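Long-range contacts in response regulator FixJ (Bradyrhizobium japonicum, PDB 5XSO), which acts as the response regulator of an oxygen-sensing two-component system and, once activated by its partner FixL, induces expression of the nitrogen-fixation regulators nifA and fixK: residues F87-I91 with M125-I130; I146-V150 with L206-M212; S152-E157 with N190-M195. All coordinates share one frame; numbering follows the deposited sequence.

Interaction 1. Residues F87-I91 with M125-I130; sequences FPILI and MIESAI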
ATOM      1  N   PHE A  87       1.844  -4.203   2.488  1.00 29.98           N
ATOM      2  CA  PHE A  87       1.555  -5.332   3.398  1.00 27.42           C
ATOM      3  C   PHE A  87       0.175  -5.164   4.026  1.00 25.86           C
ATOM      4  O   PHE A  87      -0.105  -4.117   4.610  1.00 26.19           O
ATOM      5  CB  PHE A  87       2.564  -5.388   4.533  1.00 27.07           C
ATOM      6  CG  PHE A  87       3.983  -5.656   4.131  1.00 29.52           C
ATOM      7  CD1 PHE A  87       4.941  -5.824   5.129  1.00 28.70           C
ATOM      8  CD2 PHE A  87       4.389  -5.728   2.800  1.00 30.45           C
ATOM      9  CE1 PHE A  87       6.300  -6.054   4.795  1.00 30.65           C
ATOM     10  CE2 PHE A  87       5.718  -5.967   2.472  1.00 32.15           C
ATOM     11  CZ  PHE A  87       6.674  -6.129   3.468  1.00 32.76           C
ATOM     12  N   PRO A  88      -0.690  -6.174   3.997  1.00 24.35           N
ATOM     13  CA  PRO A  88      -1.930  -6.068   4.774  1.00 23.00           C
ATOM     14  C   PRO A  88      -1.627  -6.148   6.270  1.00 21.89           C
ATOM     15  O   PRO A  88      -0.688  -6.839   6.708  1.00 21.59           O
ATOM     16  CB  PRO A  88      -2.752  -7.286   4.310  1.00 22.15           C
ATOM     17  CG  PRO A  88      -1.717  -8.311   3.890  1.00 22.26           C
ATOM     18  CD  PRO A  88      -0.529  -7.498   3.356  1.00 24.01           C
ATOM     19  N   ILE A  89      -2.442  -5.455   7.065  1.00 21.26           N
ATOM     20  CA  ILE A  89      -2.252  -5.443   8.512  1.00 20.28           C
ATOM     21  C   ILE A  89      -3.522  -5.921   9.234  1.00 18.91           C
ATOM     22  O   ILE A  89      -4.619  -5.382   9.011  1.00 19.22           O
ATOM     23  CB  ILE A  89      -1.855  -4.043   9.018  1.00 21.54           C
ATOM     24  CG1 ILE A  89      -0.580  -3.566   8.305  1.00 33.04           C
ATOM     25  CG2 ILE A  89      -1.666  -4.117  10.555  1.00 20.68           C
ATOM     26  CD1 ILE A  89      -0.390  -2.032   8.343  1.00 33.71           C
ATOM     27  N   LEU A  90      -3.362  -6.903  10.128  1.00 17.67           N
ATOM     28  CA  LEU A  90      -4.419  -7.324  11.042  1.00 16.65           C
ATOM     29  C   LEU A  90      -4.065  -6.883  12.466  1.00 16.47           C
ATOM     30  O   LEU A  90      -2.897  -6.974  12.883  1.00 16.63           O
ATOM     31  CB  LEU A  90      -4.576  -8.864  11.033  1.00 15.74           C
ATOM     32  CG  LEU A  90      -4.705  -9.480   9.642  1.00 16.14           C
ATOM     33  CD1 LEU A  90      -4.816 -11.010   9.782  1.00 15.50           C
ATOM     34  CD2 LEU A  90      -5.995  -8.889   8.952  1.00 16.78           C
ATOM     35  N   ILE A  91      -5.067  -6.427  13.213  1.00 16.36           N
ATOM     36  CA  ILE A  91      -4.886  -5.861  14.545  1.00 16.52           C
ATOM     37  C   ILE A  91      -5.509  -6.799  15.563  1.00 15.65           C
ATOM     38  O   ILE A  91      -6.692  -7.151  15.435  1.00 15.99           O
ATOM     39  CB  ILE A  91      -5.536  -4.465  14.641  1.00 17.56           C
ATOM     40  CG1 ILE A  91      -4.905  -3.500  13.619  1.00 18.84           C
ATOM     41  CG2 ILE A  91      -5.483  -3.961  16.075  1.00 17.87           C
ATOM     42  CD1 ILE A  91      -3.459  -3.234  13.876  1.00 19.67           C
ATOM     43  N   MET A 125      -8.279 -15.468   8.355  1.00 18.76           N
ATOM     44  CA  MET A 125      -8.228 -14.042   8.081  1.00 17.56           C
ATOM     45  C   MET A 125      -6.951 -13.687   7.348  1.00 16.95           C
ATOM     46  O   MET A 125      -6.953 -12.809   6.475  1.00 19.02           O
ATOM     47  CB  MET A 125      -8.348 -13.267   9.397  1.00 17.54           C
ATOM     48  CG  MET A 125      -8.365 -11.744   9.285  1.00 17.72           C
ATOM     49  SD  MET A 125      -8.589 -11.057  10.972  1.00 25.55           S
ATOM     50  CE  MET A 125     -10.287 -11.478  11.283  1.00 23.94           C
ATOM     51  N   ILE A 126      -5.840 -14.326   7.724  1.00 16.48           N
ATOM     52  CA  ILE A 126      -4.581 -14.064   7.051  1.00 17.28           C
ATOM     53  C   ILE A 126      -4.678 -14.492   5.600  1.00 20.80           C
ATOM     54  O   ILE A 126      -4.203 -13.792   4.701  1.00 18.91           O
ATOM     55  CB  ILE A 126      -3.426 -14.804   7.762  1.00 16.42           C
ATOM     56  CG1 ILE A 126      -3.116 -14.133   9.112  1.00 15.59           C
ATOM     57  CG2 ILE A 126      -2.154 -14.878   6.824  1.00 17.31           C
ATOM     58  CD1 ILE A 126      -2.191 -15.059  10.048  1.00 15.29           C
ATOM     59  N   GLU A 127      -5.248 -15.681   5.351  1.00 21.04           N
ATOM     60  CA  GLU A 127      -5.309 -16.166   3.969  1.00 32.94           C
ATOM     61  C   GLU A 127      -6.065 -15.193   3.091  1.00 26.77           C
ATOM     62  O   GLU A 127      -5.656 -14.920   1.947  1.00 28.80           O
ATOM     63  CB  GLU A 127      -5.967 -17.544   3.892  1.00 32.92           C
ATOM     64  CG  GLU A 127      -4.998 -18.669   3.924  1.00 49.50           C
ATOM     65  CD  GLU A 127      -5.649 -19.969   3.502  1.00 66.46           C
ATOM     66  OE1 GLU A 127      -5.715 -20.892   4.345  1.00 71.58           O
ATOM     67  OE2 GLU A 127      -6.105 -20.049   2.332  1.00 72.88           O
ATOM     68  N   SER A 128      -7.157 -14.642   3.613  1.00 25.45           N
ATOM     69  CA  SER A 128      -7.947 -13.693   2.850  1.00 29.73           C
ATOM     70  C   SER A 128      -7.178 -12.401   2.618  1.00 31.90           C
ATOM     71  O   SER A 128      -7.171 -11.873   1.504  1.00 29.15           O
ATOM     72  CB  SER A 128      -9.263 -13.432   3.574  1.00 29.56           C
ATOM     73  OG  SER A 128      -9.945 -12.306   3.057  1.00 32.62           O
ATOM     74  N   ALA A 129      -6.488 -11.909   3.650  1.00 24.37           N
ATOM     75  CA  ALA A 129      -5.704 -10.669   3.556  1.00 21.33           C
ATOM     76  C   ALA A 129      -4.596 -10.780   2.527  1.00 21.85           C
ATOM     77  O   ALA A 129      -4.338  -9.846   1.758  1.00 23.18           O
ATOM     78  CB  ALA A 129      -5.088 -10.373   4.925  1.00 22.58           C
ATOM     79  N   ILE A 130      -3.867 -11.891   2.560  1.00 21.51           N
ATOM     80  CA  ILE A 130      -2.772 -12.079   1.623  1.00 30.04           C
ATOM     81  C   ILE A 130      -3.316 -12.163   0.210  1.00 39.87           C
ATOM     82  O   ILE A 130      -2.784 -11.540  -0.719  1.00 30.73           O
ATOM     83  CB  ILE A 130      -1.968 -13.332   1.982  1.00 25.40           C
ATOM     84  CG1 ILE A 130      -1.090 -13.075   3.208  1.00 21.14           C
ATOM     85  CG2 ILE A 130      -1.049 -13.703   0.825  1.00 30.05           C
ATOM     86  CD1 ILE A 130      -0.354 -14.309   3.738  1.00 24.06           C
TER

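Interaction 2. Residues I146-V150 with L206-M212; sequences IAARV and LAMRAGM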
ATOM      1  N   ILE A 146       5.906   3.802 -13.090  1.00 29.89           N
ATOM      2  CA  ILE A 146       4.961   4.728 -13.707  1.00 28.48           C
ATOM      3  C   ILE A 146       4.945   6.053 -12.955  1.00 27.99           C
ATOM      4  O   ILE A 146       4.967   7.134 -13.563  1.00 26.57           O
ATOM      5  CB  ILE A 146       3.560   4.097 -13.771  1.00 29.42           C
ATOM      6  CG1 ILE A 146       3.555   2.941 -14.772  1.00 30.25           C
ATOM      7  CG2 ILE A 146       2.500   5.139 -14.170  1.00 28.75           C
ATOM      8  CD1 ILE A 146       2.311   2.111 -14.715  1.00 32.00           C
ATOM      9  N   ALA A 147       4.897   5.989 -11.623  1.00 29.59           N
ATOM     10  CA  ALA A 147       4.935   7.214 -10.830  1.00 30.05           C
ATOM     11  C   ALA A 147       6.199   8.009 -11.118  1.00 29.55           C
ATOM     12  O   ALA A 147       6.171   9.249 -11.157  1.00 29.08           O
ATOM     13  CB  ALA A 147       4.856   6.877  -9.330  1.00 32.80           C
ATOM     14  N   ALA A 148       7.329   7.317 -11.273  1.00 30.10           N
ATOM     15  CA  ALA A 148       8.551   8.016 -11.613  1.00 30.52           C
ATOM     16  C   ALA A 148       8.397   8.730 -12.953  1.00 27.61           C
ATOM     17  O   ALA A 148       8.873   9.863 -13.116  1.00 27.24           O
ATOM     18  CB  ALA A 148       9.724   7.050 -11.668  1.00 31.44           C
ATOM     19  N   ARG A 149       7.768   8.059 -13.926  1.00 26.35           N
ATOM     20  CA  ARG A 149       7.537   8.675 -15.230  1.00 24.53           C
ATOM     21  C   ARG A 149       6.696   9.930 -15.072  1.00 23.66           C
ATOM     22  O   ARG A 149       7.016  10.979 -15.638  1.00 22.66           O
ATOM     23  CB  ARG A 149       6.850   7.682 -16.171  1.00 24.34           C
ATOM     24  CG  ARG A 149       7.773   6.570 -16.658  1.00 25.56           C
ATOM     25  CD  ARG A 149       7.019   5.639 -17.630  1.00 26.21           C
ATOM     26  NE  ARG A 149       7.236   4.238 -17.297  1.00 28.81           N
ATOM     27  CZ  ARG A 149       6.548   3.211 -17.804  1.00 38.62           C
ATOM     28  NH1 ARG A 149       5.592   3.416 -18.718  1.00 29.45           N
ATOM     29  NH2 ARG A 149       6.822   1.964 -17.407  1.00 34.25           N
ATOM     30  N   VAL A 150       5.616   9.836 -14.286  1.00 24.31           N
ATOM     31  CA  VAL A 150       4.747  11.002 -14.079  1.00 23.96           C
ATOM     32  C   VAL A 150       5.524  12.130 -13.420  1.00 24.57           C
ATOM     33  O   VAL A 150       5.365  13.301 -13.785  1.00 23.75           O
ATOM     34  CB  VAL A 150       3.520  10.608 -13.232  1.00 25.52           C
ATOM     35  CG1 VAL A 150       2.710  11.873 -12.854  1.00 36.60           C
ATOM     36  CG2 VAL A 150       2.650   9.566 -13.987  1.00 25.58           C
ATOM     37  N   LEU A 206      -1.994   4.111 -18.013  1.00 22.57           N
ATOM     38  CA  LEU A 206      -0.883   4.451 -17.136  1.00 22.96           C
ATOM     39  C   LEU A 206      -1.360   5.363 -16.006  1.00 23.87           C
ATOM     40  O   LEU A 206      -0.997   5.168 -14.834  1.00 28.44           O
ATOM     41  CB  LEU A 206       0.244   5.120 -17.945  1.00 20.56           C
ATOM     42  CG  LEU A 206       0.872   4.176 -18.990  1.00 20.20           C
ATOM     43  CD1 LEU A 206       1.820   4.943 -19.955  1.00 17.90           C
ATOM     44  CD2 LEU A 206       1.604   3.044 -18.371  1.00 22.55           C
ATOM     45  N   ALA A 207      -2.157   6.378 -16.338  1.00 22.34           N
ATOM     46  CA  ALA A 207      -2.752   7.189 -15.288  1.00 34.01           C
ATOM     47  C   ALA A 207      -3.616   6.335 -14.348  1.00 39.12           C
ATOM     48  O   ALA A 207      -3.663   6.615 -13.148  1.00 50.81           O
ATOM     49  CB  ALA A 207      -3.531   8.352 -15.905  1.00 24.97           C
ATOM     50  N   MET A 208      -4.268   5.273 -14.842  1.00 39.84           N
ATOM     51  CA  MET A 208      -4.908   4.322 -13.933  0.50 38.97           C
ATOM     52  C   MET A 208      -3.890   3.785 -12.935  1.00 51.16           C
ATOM     53  O   MET A 208      -3.994   4.036 -11.728  1.00 66.63           O
ATOM     54  CB  MET A 208      -5.557   3.167 -14.711  0.50 39.11           C
ATOM     55  CG  MET A 208      -6.896   3.487 -15.394  0.50 36.56           C
ATOM     56  SD  MET A 208      -7.365   2.386 -16.759  0.50 33.34           S
ATOM     57  CE  MET A 208      -8.588   3.387 -17.454  0.50 31.86           C
ATOM     58  N   ARG A 209      -2.888   3.056 -13.434  1.00 50.94           N
ATOM     59  CA  ARG A 209      -1.930   2.381 -12.566  1.00 54.37           C
ATOM     60  C   ARG A 209      -1.202   3.324 -11.626  1.00 56.88           C
ATOM     61  O   ARG A 209      -0.657   2.864 -10.618  1.00 64.79           O
ATOM     62  CB  ARG A 209      -0.925   1.604 -13.406  1.00 53.21           C
ATOM     63  CG  ARG A 209      -1.528   0.400 -14.083  1.00 55.94           C
ATOM     64  CD  ARG A 209      -0.830   0.062 -15.395  1.00 62.72           C
ATOM     65  NE  ARG A 209      -0.005  -1.143 -15.285  1.00 72.78           N
ATOM     66  CZ  ARG A 209       0.822  -1.571 -16.237  1.00 67.40           C
ATOM     67  NH1 ARG A 209       0.947  -0.891 -17.376  1.00 55.13           N
ATOM     68  NH2 ARG A 209       1.534  -2.680 -16.042  1.00 66.59           N
ATOM     69  N   ALA A 210      -1.159   4.617 -11.931  1.00 48.09           N
ATOM     70  CA  ALA A 210      -0.644   5.612 -11.008  1.00 47.89           C
ATOM     71  C   ALA A 210      -1.752   6.229 -10.164  1.00 52.91           C
ATOM     72  O   ALA A 210      -1.511   7.230  -9.480  1.00 49.49           O
ATOM     73  CB  ALA A 210       0.110   6.707 -11.764  1.00 43.82           C
ATOM     74  N   GLY A 211      -2.964   5.670 -10.240  1.00 55.11           N
ATOM     75  CA  GLY A 211      -4.103   6.144  -9.472  1.00 63.71           C
ATOM     76  C   GLY A 211      -4.453   7.592  -9.699  1.00 56.43           C
ATOM     77  O   GLY A 211      -5.007   8.234  -8.804  1.00 56.09           O
ATOM     78  N   MET A 212      -4.150   8.134 -10.871  1.00 46.78           N
ATOM     79  CA  MET A 212      -4.380   9.556 -11.098  1.00 47.66           C
ATOM     80  C   MET A 212      -5.833   9.880 -11.386  1.00 49.00           C
ATOM     81  O   MET A 212      -6.160  11.055 -11.580  1.00 50.20           O
ATOM     82  CB  MET A 212      -3.509  10.069 -12.244  1.00 52.38           C
ATOM     83  CG  MET A 212      -2.071  10.228 -11.850  1.00 63.01           C
ATOM     84  SD  MET A 212      -0.963  10.469 -13.245  1.00 55.04           S
ATOM     85  CE  MET A 212      -1.417  12.036 -13.932  1.00 46.20           C
TER

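Interaction 3. Residues S152-E157 with N190-M195; sequences SLSPRE and NVMTKM. With FMT (formic acid), chain I.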
ATOM      1  N   SER A 152       8.542  12.749 -13.798  1.00 25.18           N
ATOM      2  CA  SER A 152       9.499  13.323 -14.725  1.00 24.31           C
ATOM      3  C   SER A 152       8.869  14.365 -15.653  1.00 22.96           C
ATOM      4  O   SER A 152       9.609  15.125 -16.289  1.00 21.80           O
ATOM      5  CB  SER A 152      10.174  12.249 -15.578  1.00 23.97           C
ATOM      6  OG  SER A 152       9.335  11.736 -16.614  1.00 22.40           O
ATOM      7  N   LEU A 153       7.541  14.410 -15.757  1.00 17.15           N
ATOM      8  CA  LEU A 153       6.899  15.445 -16.571  1.00 15.36           C
ATOM      9  C   LEU A 153       7.157  16.835 -15.990  1.00 16.03           C
ATOM     10  O   LEU A 153       7.190  17.019 -14.791  1.00 17.83           O
ATOM     11  CB  LEU A 153       5.392  15.229 -16.616  1.00 14.82           C
ATOM     12  CG  LEU A 153       4.973  13.828 -17.055  1.00 14.59           C
ATOM     13  CD1 LEU A 153       3.435  13.768 -17.004  1.00 16.04           C
ATOM     14  CD2 LEU A 153       5.473  13.650 -18.491  1.00 13.61           C
ATOM     15  N   SER A 154       7.270  17.844 -16.869  1.00 17.14           N
ATOM     16  CA  SER A 154       7.306  19.231 -16.402  1.00 15.48           C
ATOM     17  C   SER A 154       5.892  19.618 -15.964  1.00 17.81           C
ATOM     18  O   SER A 154       4.915  18.893 -16.238  1.00 14.80           O
ATOM     19  CB  SER A 154       7.779  20.130 -17.540  1.00 15.22           C
ATOM     20  OG  SER A 154       6.691  20.312 -18.473  1.00 13.16           O
ATOM     21  N   PRO A 155       5.735  20.753 -15.294  1.00 16.65           N
ATOM     22  CA  PRO A 155       4.381  21.172 -14.917  1.00 16.94           C
ATOM     23  C   PRO A 155       3.457  21.329 -16.103  1.00 15.11           C
ATOM     24  O   PRO A 155       2.303  20.881 -16.026  1.00 15.03           O
ATOM     25  CB  PRO A 155       4.617  22.514 -14.151  1.00 18.59           C
ATOM     26  CG  PRO A 155       5.970  22.329 -13.568  1.00 19.86           C
ATOM     27  CD  PRO A 155       6.759  21.652 -14.689  1.00 18.18           C
ATOM     28  N   ARG A 156       3.909  21.918 -17.219  1.00 13.91           N
ATOM     29  CA  ARG A 156       2.992  22.081 -18.334  1.00 12.53           C
ATOM     30  C   ARG A 156       2.686  20.727 -18.959  1.00 11.40           C
ATOM     31  O   ARG A 156       1.594  20.500 -19.490  1.00 10.94           O
ATOM     32  CB  ARG A 156       3.618  22.949 -19.407  1.00 12.61           C
ATOM     33  CG  ARG A 156       3.707  24.477 -19.062  1.00 13.79           C
ATOM     34  CD  ARG A 156       2.457  25.009 -18.358  1.00 14.92           C
ATOM     35  NE  ARG A 156       2.497  26.469 -18.219  1.00 15.46           N
ATOM     36  CZ  ARG A 156       1.427  27.198 -17.943  1.00 16.06           C
ATOM     37  NH1 ARG A 156       0.232  26.618 -17.760  1.00 15.90           N
ATOM     38  NH2 ARG A 156       1.543  28.521 -17.865  1.00 17.35           N
ATOM     39  N   GLU A 157       3.688  19.854 -18.997  1.00 11.27           N
ATOM     40  CA  GLU A 157       3.444  18.506 -19.530  1.00 10.52           C
ATOM     41  C   GLU A 157       2.401  17.775 -18.705  1.00 11.32           C
ATOM     42  O   GLU A 157       1.550  17.052 -19.260  1.00 11.45           O
ATOM     43  CB  GLU A 157       4.757  17.709 -19.556  1.00 10.71           C
ATOM     44  CG  GLU A 157       5.636  18.150 -20.746  1.00 10.97           C
ATOM     45  CD  GLU A 157       7.088  17.892 -20.514  1.00 11.35           C
ATOM     46  OE1 GLU A 157       7.869  18.381 -21.338  1.00 12.44           O
ATOM     47  OE2 GLU A 157       7.486  17.177 -19.561  1.00 11.74           O
ATOM     48  N   ASN A 190       6.296  15.181 -25.720  1.00  7.41           N
ATOM     49  CA  ASN A 190       7.081  14.908 -24.516  1.00  9.94           C
ATOM     50  C   ASN A 190       6.330  14.020 -23.544  1.00  9.85           C
ATOM     51  O   ASN A 190       6.934  13.121 -22.913  1.00  9.43           O
ATOM     52  CB  ASN A 190       7.458  16.199 -23.784  1.00 10.01           C
ATOM     53  CG  ASN A 190       8.377  17.141 -24.598  1.00 11.61           C
ATOM     54  OD1 ASN A 190       8.563  18.346 -24.242  1.00 14.46           O
ATOM     55  ND2 ASN A 190       8.875  16.659 -25.707  1.00  9.11           N
ATOM     56  N   VAL A 191       5.024  14.291 -23.346  1.00  8.08           N
ATOM     57  CA  VAL A 191       4.221  13.421 -22.497  1.00  8.77           C
ATOM     58  C   VAL A 191       4.291  11.970 -22.990  1.00  9.05           C
ATOM     59  O   VAL A 191       4.516  11.031 -22.207  1.00 10.22           O
ATOM     60  CB  VAL A 191       2.757  13.916 -22.444  1.00  8.47           C
ATOM     61  CG1 VAL A 191       1.858  12.808 -21.818  1.00  9.78           C
ATOM     62  CG2 VAL A 191       2.706  15.162 -21.511  1.00  8.87           C
ATOM     63  N   MET A 192       4.024  11.758 -24.273  1.00  8.28           N
ATOM     64  CA  MET A 192       3.977  10.388 -24.771  0.50  8.76           C
ATOM     65  C   MET A 192       5.333   9.702 -24.611  1.00  9.74           C
ATOM     66  O   MET A 192       5.402   8.512 -24.233  1.00 10.73           O
ATOM     67  CB  MET A 192       3.495  10.406 -26.221  0.50  9.30           C
ATOM     68  CG  MET A 192       2.148  11.171 -26.356  0.50  8.14           C
ATOM     69  SD  MET A 192       0.789  10.473 -25.347  0.50 14.94           S
ATOM     70  CE  MET A 192       0.348   9.021 -26.232  0.50  9.06           C
ATOM     71  N   THR A 193       6.436  10.423 -24.880  1.00  9.83           N
ATOM     72  CA  THR A 193       7.782   9.831 -24.755  1.00 10.81           C
ATOM     73  C   THR A 193       8.142   9.520 -23.301  1.00 11.72           C
ATOM     74  O   THR A 193       8.636   8.421 -22.987  1.00 13.07           O
ATOM     75  CB  THR A 193       8.825  10.773 -25.384  1.00 14.79           C
ATOM     76  OG1 THR A 193       8.500  10.954 -26.756  1.00 13.41           O
ATOM     77  CG2 THR A 193      10.264  10.156 -25.302  1.00 16.38           C
ATOM     78  N   LYS A 194       7.894  10.470 -22.390  1.00 11.64           N
ATOM     79  CA  LYS A 194       8.267  10.274 -21.000  1.00 13.20           C
ATOM     80  C   LYS A 194       7.409   9.198 -20.355  1.00 15.33           C
ATOM     81  O   LYS A 194       7.908   8.397 -19.557  1.00 15.99           O
ATOM     82  CB  LYS A 194       8.124  11.597 -20.233  1.00 13.07           C
ATOM     83  CG  LYS A 194       9.225  12.622 -20.512  1.00 13.53           C
ATOM     84  CD  LYS A 194       9.004  13.852 -19.655  1.00 13.16           C
ATOM     85  CE  LYS A 194      10.181  14.882 -19.838  1.00 17.11           C
ATOM     86  NZ  LYS A 194       9.982  16.109 -18.954  1.00 16.69           N
ATOM     87  N   MET A 195       6.143   9.114 -20.742  1.00 13.36           N
ATOM     88  CA  MET A 195       5.263   8.093 -20.203  1.00 15.54           C
ATOM     89  C   MET A 195       5.393   6.752 -20.920  1.00 15.10           C
ATOM     90  O   MET A 195       4.904   5.740 -20.400  1.00 16.63           O
ATOM     91  CB  MET A 195       3.807   8.554 -20.256  1.00 13.80           C
ATOM     92  CG  MET A 195       3.453   9.725 -19.375  1.00 13.81           C
ATOM     93  SD  MET A 195       3.886   9.497 -17.619  1.00 16.28           S
ATOM     94  CE  MET A 195       2.877   8.060 -17.364  1.00 31.11           C
TER
HETATM   95  C   FMT I 408      12.246  18.127 -18.292  1.00 70.59           C
HETATM   96  O1  FMT I 408      11.972  18.057 -17.088  1.00 70.68           O
HETATM   97  O2  FMT I 408      12.609  17.168 -18.983  1.00 68.13           O
HETATM   98  O   HOH W   1      10.340   9.559 -18.053  1.00 31.44           O
HETATM   99  O   HOH W   2      10.524  18.235 -21.124  1.00 27.04           O

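Interaction 1. Residues F87-I91 with M125-I130
Leu90 projects from its strand against the helix that passes over it, and both of its methyl groups find the side chain of Met125. Leu90 CD1 and CD2 each lie 3.7 Å from Met125 CG, and the two chains slide past one another in opposite directions. With Met125 CG anti to the backbone N (chi1 -178°), this rotamer lays CG against the leucine methyls, and the chain bends at chi3 so that CE leads away from them. Leu90 CD1 also meets Ile126 CG1 at 3.6 Å, the isoleucine crossing the leucine at about a right angle. The packing here is that of a CheY-like receiver domain, in which helix 119-138 crosses one face of the parallel sheet, nearly antiparallel to strand 89-93 (151° between the short segments). One helical turn on, the contact slackens. Ala129 offers a single methyl, CB, 3.9 Å from Pro88 CB but 4.4 Å from Leu90 CD2, and the proline ring leans its CG toward the Ala129 carbonyl oxygen at 3.7 Å. No hydrogen bond spans the two segments. Strand 61-65 adds Cys61, which touches Leu90 and Ile130, whereas Glu127 and Ser128, on the helix's other side, are partly exposed.

Interaction 2. Residues I146-V150 with L206-M212
Ile146 carries this contact, meeting three residues of the opposite segment with the two branches of its side chain. Ile146 CD1 abuts Arg209 CB at 3.5 Å and lies over one face of that arginine's guanidinium, the two side chains crossing at about a right angle; the same methyl is 3.8 Å from Leu206 CD2. Ile146 CG2, anti to the backbone N (chi1 of the CG1 branch -69°), turns instead to the helix end, 3.7 Å from Ala210 CB and 3.6 Å from the Leu206 carbonyl oxygen. Shortened to an alanine here, Ile146 would lose both branches, which is likely to leave a gap between Leu206 and Ala210 and let the Arg209 side chain swing. One turn along, Val150 sets CG2 at 3.8 Å from Met212 SD, the two side chains sliding past each other in opposite directions. Farther out, Arg149 NH1 comes 4.0 Å from Leu206 CD2, its guanidinium held by a salt bridge to Asp145 and a hydrogen bond to the Met195 carbonyl, while Ile146 CG1 lies over the centre of one Arg149 guanidinium face. Met212 also rests on Arg158 and Met161 of helix 155-166. What brings Met212 back toward Val150 is the end of helix 200-209: Met212 N reaches the Ala207 oxygen at 2.8 Å, and Gly211, with positive phi, is the C-prime residue of a Schellman motif.

Interaction 3. Residues S152-E157 with N190-M195
Lys194 and Glu157 form the salt bridge at the heart of this contact, Lys194 NZ standing 2.8 Å from Glu157 OE2 and using the syn lone pair of that oxygen. The same ammonium group donates to the carbonyl oxygen of Ser152 at 2.9 Å, approaching it at a C=O...N angle of 140° and tilted from the carbonyl plane. The lysine chain, extended beyond CG, spans the distance from helix 184-195 to the turn at 152-154. Its nitrogen also meets a water that joins it to Glu157 OE1, and makes a weak bond to a formic acid molecule, probably from the crystallisation liquor. Glu157 OE2 in turn takes a second donor, the backbone N of Ser154 at 2.8 Å, which meets it from above the carboxylate plane in an almost straight hydrogen bond (N-H...O 176°). With two donors gripping one oxygen, the carboxylate is held in place and is likely to stay ionised. Ser154 OG accepts from Glu157 N, which completes a capping box at the start of helix 155-166, the first helix of the LuxR-type DNA-binding domain. The glutamate thus caps its own helix while pairing with helix 184-195, whose first residues fall within the helix-turn-helix motif, residues 170-189. Around these bonds lies mostly hydrocarbon packing. Leu153 CD2 slips alongside the lysine's methylene chain, 3.7 Å from Lys194 CD, and the two run in opposite directions; Leu153 CD1 comes 4.3 Å from Met195 SD. On the other flank Val191 CG2 sits 3.8 Å from Glu157 CB. Met161 of helix 155-166 touches Leu153, Val191 and Met195 alike. Farther out, a second water links Ser152 OG, itself hydrogen-bonded to the Arg149 carbonyl, to the Lys194 carbonyl.

The three contacts follow the chain's two-domain plan. Interaction 1 closes first along the sequence, inside the receiver domain, and its centre lies about 26 Å from that of interaction 2 and about 37 Å from that of interaction 3, on the opposite side of the chain's centre. Helix 119-138, which serves interaction 1, is followed directly by helix 140-152, which serves interaction 2 and so leads from one domain to the other. Interaction 3 is nested within the loop that interaction 2 closes; their centres are about 12 Å apart, and they touch where Arg149 and Leu206 meet Met195. The receiver core and the DNA-binding half are thus packed separately, with consecutive helices between them.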